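Long-range contact in glycoside Hydrolase Family 43_12 (Metagenome, PDB 7JVH), which probably hydrolyses glycosidic bonds of arabinose- or xylose-containing plant polysaccharides, as a gut-metagenome member of glycoside hydrolase family 43, subfamily 12: residues T29-D40 against Q439-S450. Sequence-based numbering, arbitrary orientation.
Sequences TFTNFTYTGEDD and QHIKYTAQTTLS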
loop_
_atom_site.group_PDB
_atom_site.type_symbol
_atom_site.label_atom_id
_atom_site.label_comp_id
_atom_site.label_asym_id
_atom_site.label_seq_id
_atom_site.Cartn_x
_atom_site.Cartn_y
_atom_site.Cartn_z
ATOM N N THR A 29 17.933 -4.780 21.000
ATOM C CA THR A 29 16.687 -5.518 21.158
ATOM C C THR A 29 15.566 -4.525 21.475
ATOM O O THR A 29 15.563 -3.899 22.526
ATOM C CB THR A 29 16.800 -6.580 22.264
ATOM O OG1 THR A 29 17.887 -7.459 21.963
ATOM C CG2 THR A 29 15.543 -7.414 22.373
ATOM N N PHE A 30 14.622 -4.385 20.539
ATOM C CA PHE A 30 13.471 -3.502 20.692
ATOM C C PHE A 30 12.372 -4.286 21.388
ATOM O O PHE A 30 11.834 -5.235 20.823
ATOM C CB PHE A 30 13.002 -2.982 19.339
ATOM C CG PHE A 30 14.050 -2.184 18.598
ATOM C CD1 PHE A 30 15.012 -2.823 17.823
ATOM C CD2 PHE A 30 14.076 -0.804 18.685
ATOM C CE1 PHE A 30 15.979 -2.100 17.145
ATOM C CE2 PHE A 30 15.050 -0.073 18.014
ATOM C CZ PHE A 30 15.993 -0.718 17.230
ATOM N N THR A 31 12.071 -3.888 22.632
ATOM C CA THR A 31 11.164 -4.609 23.516
ATOM C C THR A 31 9.704 -4.173 23.332
ATOM O O THR A 31 8.798 -4.880 23.755
ATOM C CB THR A 31 11.577 -4.409 24.990
ATOM O OG1 THR A 31 10.883 -5.325 25.824
ATOM C CG2 THR A 31 11.238 -3.019 25.455
ATOM N N ASN A 32 9.503 -2.992 22.732
ATOM C CA ASN A 32 8.186 -2.438 22.442
ATOM C C ASN A 32 8.169 -1.540 21.210
ATOM O O ASN A 32 9.141 -0.843 20.924
ATOM C CB ASN A 32 7.673 -1.608 23.614
ATOM C CG ASN A 32 6.326 -0.955 23.327
ATOM O OD1 ASN A 32 6.230 0.257 23.131
ATOM N ND2 ASN A 32 5.284 -1.770 23.267
ATOM N N PHE A 33 7.042 -1.557 20.492
ATOM C CA PHE A 33 6.660 -0.479 19.598
ATOM C C PHE A 33 5.189 -0.137 19.840
ATOM O O PHE A 33 4.350 -1.032 19.892
ATOM C CB PHE A 33 6.876 -0.838 18.111
ATOM C CG PHE A 33 6.827 0.356 17.208
ATOM C CD1 PHE A 33 5.632 0.813 16.684
ATOM C CD2 PHE A 33 7.984 1.044 16.899
ATOM C CE1 PHE A 33 5.593 1.928 15.854
ATOM C CE2 PHE A 33 7.960 2.161 16.051
ATOM C CZ PHE A 33 6.756 2.603 15.539
ATOM N N THR A 34 4.896 1.157 19.973
ATOM C CA THR A 34 3.535 1.649 20.137
ATOM C C THR A 34 3.249 2.680 19.068
ATOM O O THR A 34 4.046 3.593 18.872
ATOM C CB THR A 34 3.291 2.282 21.550
ATOM O OG1 THR A 34 3.585 1.310 22.557
ATOM C CG2 THR A 34 1.871 2.736 21.715
ATOM N N TYR A 35 2.115 2.511 18.381
ATOM C CA TYR A 35 1.638 3.443 17.370
ATOM C C TYR A 35 0.214 3.873 17.721
ATOM O O TYR A 35 -0.664 3.019 17.908
ATOM C CB TYR A 35 1.673 2.794 15.976
ATOM C CG TYR A 35 1.027 3.632 14.881
ATOM C CD1 TYR A 35 1.730 4.655 14.255
ATOM C CD2 TYR A 35 -0.281 3.398 14.478
ATOM C CE1 TYR A 35 1.147 5.426 13.266
ATOM C CE2 TYR A 35 -0.882 4.159 13.488
ATOM C CZ TYR A 35 -0.162 5.165 12.871
ATOM O OH TYR A 35 -0.757 5.924 11.881
ATOM N N THR A 36 0.003 5.194 17.811
ATOM C CA THR A 36 -1.282 5.788 18.163
ATOM C C THR A 36 -1.704 6.805 17.115
ATOM O O THR A 36 -1.041 7.825 16.941
ATOM C CB THR A 36 -1.251 6.461 19.581
ATOM O OG1 THR A 36 -1.018 5.467 20.580
ATOM C CG2 THR A 36 -2.566 7.188 19.885
ATOM N N GLY A 37 -2.825 6.516 16.436
ATOM C CA GLY A 37 -3.434 7.423 15.473
ATOM C C GLY A 37 -4.310 8.416 16.210
ATOM O O GLY A 37 -4.966 8.053 17.189
ATOM N N GLU A 38 -4.300 9.675 15.753
ATOM C CA GLU A 38 -4.928 10.805 16.452
ATOM C C GLU A 38 -5.462 11.817 15.435
ATOM O O GLU A 38 -5.225 13.024 15.560
ATOM C CB GLU A 38 -3.929 11.535 17.381
ATOM C CG GLU A 38 -3.173 10.679 18.389
ATOM C CD GLU A 38 -1.856 11.329 18.849
ATOM O OE1 GLU A 38 -1.011 11.713 18.018
ATOM O OE2 GLU A 38 -1.633 11.443 20.074
ATOM N N ASP A 39 -6.192 11.327 14.428
ATOM C CA ASP A 39 -6.769 12.192 13.412
ATOM C C ASP A 39 -8.050 12.889 13.877
ATOM O O ASP A 39 -8.896 12.293 14.573
ATOM C CB ASP A 39 -7.019 11.423 12.109
ATOM C CG ASP A 39 -5.760 11.293 11.260
ATOM O OD1 ASP A 39 -4.835 12.149 11.415
ATOM O OD2 ASP A 39 -5.714 10.328 10.438
ATOM N N ASP A 40 -8.159 14.171 13.498
ATOM C CA ASP A 40 -9.281 15.034 13.806
ATOM C C ASP A 40 -10.619 14.455 13.318
ATOM O O ASP A 40 -11.612 14.468 14.047
ATOM C CB ASP A 40 -9.062 16.406 13.163
ATOM C CG ASP A 40 -7.859 17.134 13.712
ATOM O OD1 ASP A 40 -7.334 16.765 14.785
ATOM O OD2 ASP A 40 -7.419 18.102 13.067
ATOM N N GLN A 439 -0.561 5.460 9.092
ATOM C CA GLN A 439 -1.982 5.287 8.812
ATOM C C GLN A 439 -2.805 6.540 9.053
ATOM O O GLN A 439 -3.992 6.565 8.744
ATOM C CB GLN A 439 -2.540 4.112 9.614
ATOM C CG GLN A 439 -2.032 2.774 9.101
ATOM C CD GLN A 439 -2.656 1.606 9.825
ATOM O OE1 GLN A 439 -2.359 1.358 10.981
ATOM N NE2 GLN A 439 -3.501 0.866 9.138
ATOM N N HIS A 440 -2.160 7.587 9.571
ATOM C CA HIS A 440 -2.820 8.826 9.970
ATOM C C HIS A 440 -1.938 10.021 9.655
ATOM O O HIS A 440 -0.690 9.901 9.622
ATOM C CB HIS A 440 -3.067 8.828 11.492
ATOM C CG HIS A 440 -3.873 7.668 11.966
ATOM N ND1 HIS A 440 -3.320 6.426 12.174
ATOM C CD2 HIS A 440 -5.187 7.556 12.272
ATOM C CE1 HIS A 440 -4.266 5.597 12.584
ATOM N NE2 HIS A 440 -5.404 6.261 12.660
ATOM N N ILE A 441 -2.588 11.179 9.484
ATOM C CA ILE A 441 -1.877 12.445 9.302
ATOM C C ILE A 441 -1.265 12.859 10.640
ATOM O O ILE A 441 -0.120 13.305 10.700
ATOM C CB ILE A 441 -2.815 13.557 8.796
ATOM C CG1 ILE A 441 -3.536 13.121 7.521
ATOM C CG2 ILE A 441 -2.010 14.814 8.500
ATOM C CD1 ILE A 441 -4.604 14.092 7.076
ATOM N N LYS A 442 -2.055 12.708 11.706
ATOM C CA LYS A 442 -1.616 12.994 13.071
ATOM C C LYS A 442 -1.397 11.697 13.830
ATOM O O LYS A 442 -2.324 10.931 14.016
ATOM C CB LYS A 442 -2.652 13.823 13.806
ATOM C CG LYS A 442 -2.655 15.290 13.439
ATOM C CD LYS A 442 -3.760 16.017 14.195
ATOM C CE LYS A 442 -3.720 17.503 13.884
ATOM N NZ LYS A 442 -4.822 18.219 14.610
ATOM N N TYR A 443 -0.155 11.450 14.248
ATOM C CA TYR A 443 0.166 10.260 15.014
ATOM C C TYR A 443 1.299 10.520 16.011
ATOM O O TYR A 443 1.983 11.542 15.968
ATOM C CB TYR A 443 0.452 9.034 14.107
ATOM C CG TYR A 443 1.862 8.904 13.584
ATOM C CD1 TYR A 443 2.828 8.190 14.296
ATOM C CD2 TYR A 443 2.235 9.469 12.366
ATOM C CE1 TYR A 443 4.117 8.060 13.828
ATOM C CE2 TYR A 443 3.519 9.323 11.873
ATOM C CZ TYR A 443 4.454 8.628 12.611
ATOM O OH TYR A 443 5.749 8.513 12.126
ATOM N N THR A 444 1.433 9.572 16.933
ATOM C CA THR A 444 2.409 9.576 17.990
ATOM C C THR A 444 2.827 8.131 18.108
ATOM O O THR A 444 1.987 7.239 18.131
ATOM C CB THR A 444 1.820 10.077 19.337
ATOM O OG1 THR A 444 1.348 11.417 19.180
ATOM C CG2 THR A 444 2.857 10.051 20.451
ATOM N N ALA A 445 4.143 7.904 18.154
ATOM C CA ALA A 445 4.699 6.572 18.231
ATOM C C ALA A 445 5.899 6.604 19.138
ATOM O O ALA A 445 6.548 7.647 19.287
ATOM C CB ALA A 445 5.091 6.106 16.833
ATOM N N GLN A 446 6.189 5.456 19.751
ATOM C CA GLN A 446 7.412 5.282 20.504
ATOM C C GLN A 446 7.910 3.846 20.471
ATOM O O GLN A 446 7.137 2.916 20.264
ATOM C CB GLN A 446 7.189 5.707 21.947
ATOM C CG GLN A 446 5.971 5.074 22.581
ATOM C CD GLN A 446 6.070 5.040 24.080
ATOM O OE1 GLN A 446 5.446 5.836 24.765
ATOM N NE2 GLN A 446 6.858 4.108 24.593
ATOM N N THR A 447 9.218 3.679 20.675
ATOM C CA THR A 447 9.840 2.368 20.759
ATOM C C THR A 447 10.788 2.350 21.950
ATOM O O THR A 447 11.348 3.376 22.331
ATOM C CB THR A 447 10.583 1.998 19.441
ATOM O OG1 THR A 447 10.915 0.607 19.459
ATOM C CG2 THR A 447 11.859 2.829 19.242
ATOM N N THR A 448 10.949 1.165 22.537
ATOM C CA THR A 448 11.784 0.945 23.709
ATOM C C THR A 448 12.798 -0.119 23.343
ATOM O O THR A 448 12.434 -1.172 22.817
ATOM C CB THR A 448 10.943 0.494 24.922
ATOM O OG1 THR A 448 9.966 1.491 25.190
ATOM C CG2 THR A 448 11.793 0.313 26.151
ATOM N N LEU A 449 14.070 0.166 23.624
ATOM C CA LEU A 449 15.161 -0.679 23.163
ATOM C C LEU A 449 16.240 -0.817 24.217
ATOM O O LEU A 449 16.491 0.099 24.994
ATOM C CB LEU A 449 15.752 -0.189 21.816
ATOM C CG LEU A 449 16.661 1.046 21.793
ATOM C CD1 LEU A 449 17.771 0.942 20.771
ATOM C CD2 LEU A 449 15.833 2.291 21.537
ATOM N N SER A 450 16.836 -2.011 24.253
ATOM C CA SER A 450 17.999 -2.322 25.047
ATOM C C SER A 450 19.174 -2.365 24.078
ATOM O O SER A 450 19.245 -3.220 23.204
ATOM C CB SER A 450 17.811 -3.644 25.775
ATOM O OG SER A 450 19.057 -4.164 26.189
HETATM O O HOH W 1 20.419 -6.099 22.597
HETATM O O HOH W 2 8.078 2.103 23.671
#
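Tyr35 extends its ring to the turn that leads into strand 442-450, where its OH lies 2.6 Å from His440 ND1 in a hydrogen bond and accepts a second one from the backbone N of Gln439. With CG anti to the backbone N (chi1 173°), its ring also meets Tyr443 obliquely, CE1 3.4 Å from Tyr443 CD1, with the planes 39° apart. The imidazole of His440 in turn lies flat on Gly37, whose CA sits 3.4 Å above the ring centroid in a CH-pi contact. Its NE2 is hydrogen-bonded to Gly380 O, so that the ring is held at both nitrogens. Asp39 clasps the same turn, its OD1 accepting from Lys442 N at 2.9 Å, while Arg323 forms a salt bridge with OD2. Beyond it, the extended Lys442 chain brings NZ to Asp40 OD1 at 2.9 Å, on the syn lone pair of that oxygen, in a salt bridge. These groups finish one end of an antiparallel ladder that brings an N-terminal strand into the concanavalin A-like C-terminal beta-sandwich, with strand 383-386 flanking the N-terminal strand and 515-522 flanking 442-451. Phe30, Phe33, Ala445, Thr447 and Leu449 line its inner face, with Met563 of the other sheet against Phe30, Phe33 and Thr447. A classic bulge interrupts the ladder where Thr31 and Asn32 both face Thr448; next to it, Thr447 OG1 donates to Asn32 O at 2.7 Å, giving that buried hydroxyl a backbone acceptor. On the outer face, Thr444 OG1 donates to Glu38 OE1 (2.6 Å), and a water links Asn32 OD1, Gln446 NE2 and Thr448 OG1, the last also hydrogen-bonded to Thr516 OG1.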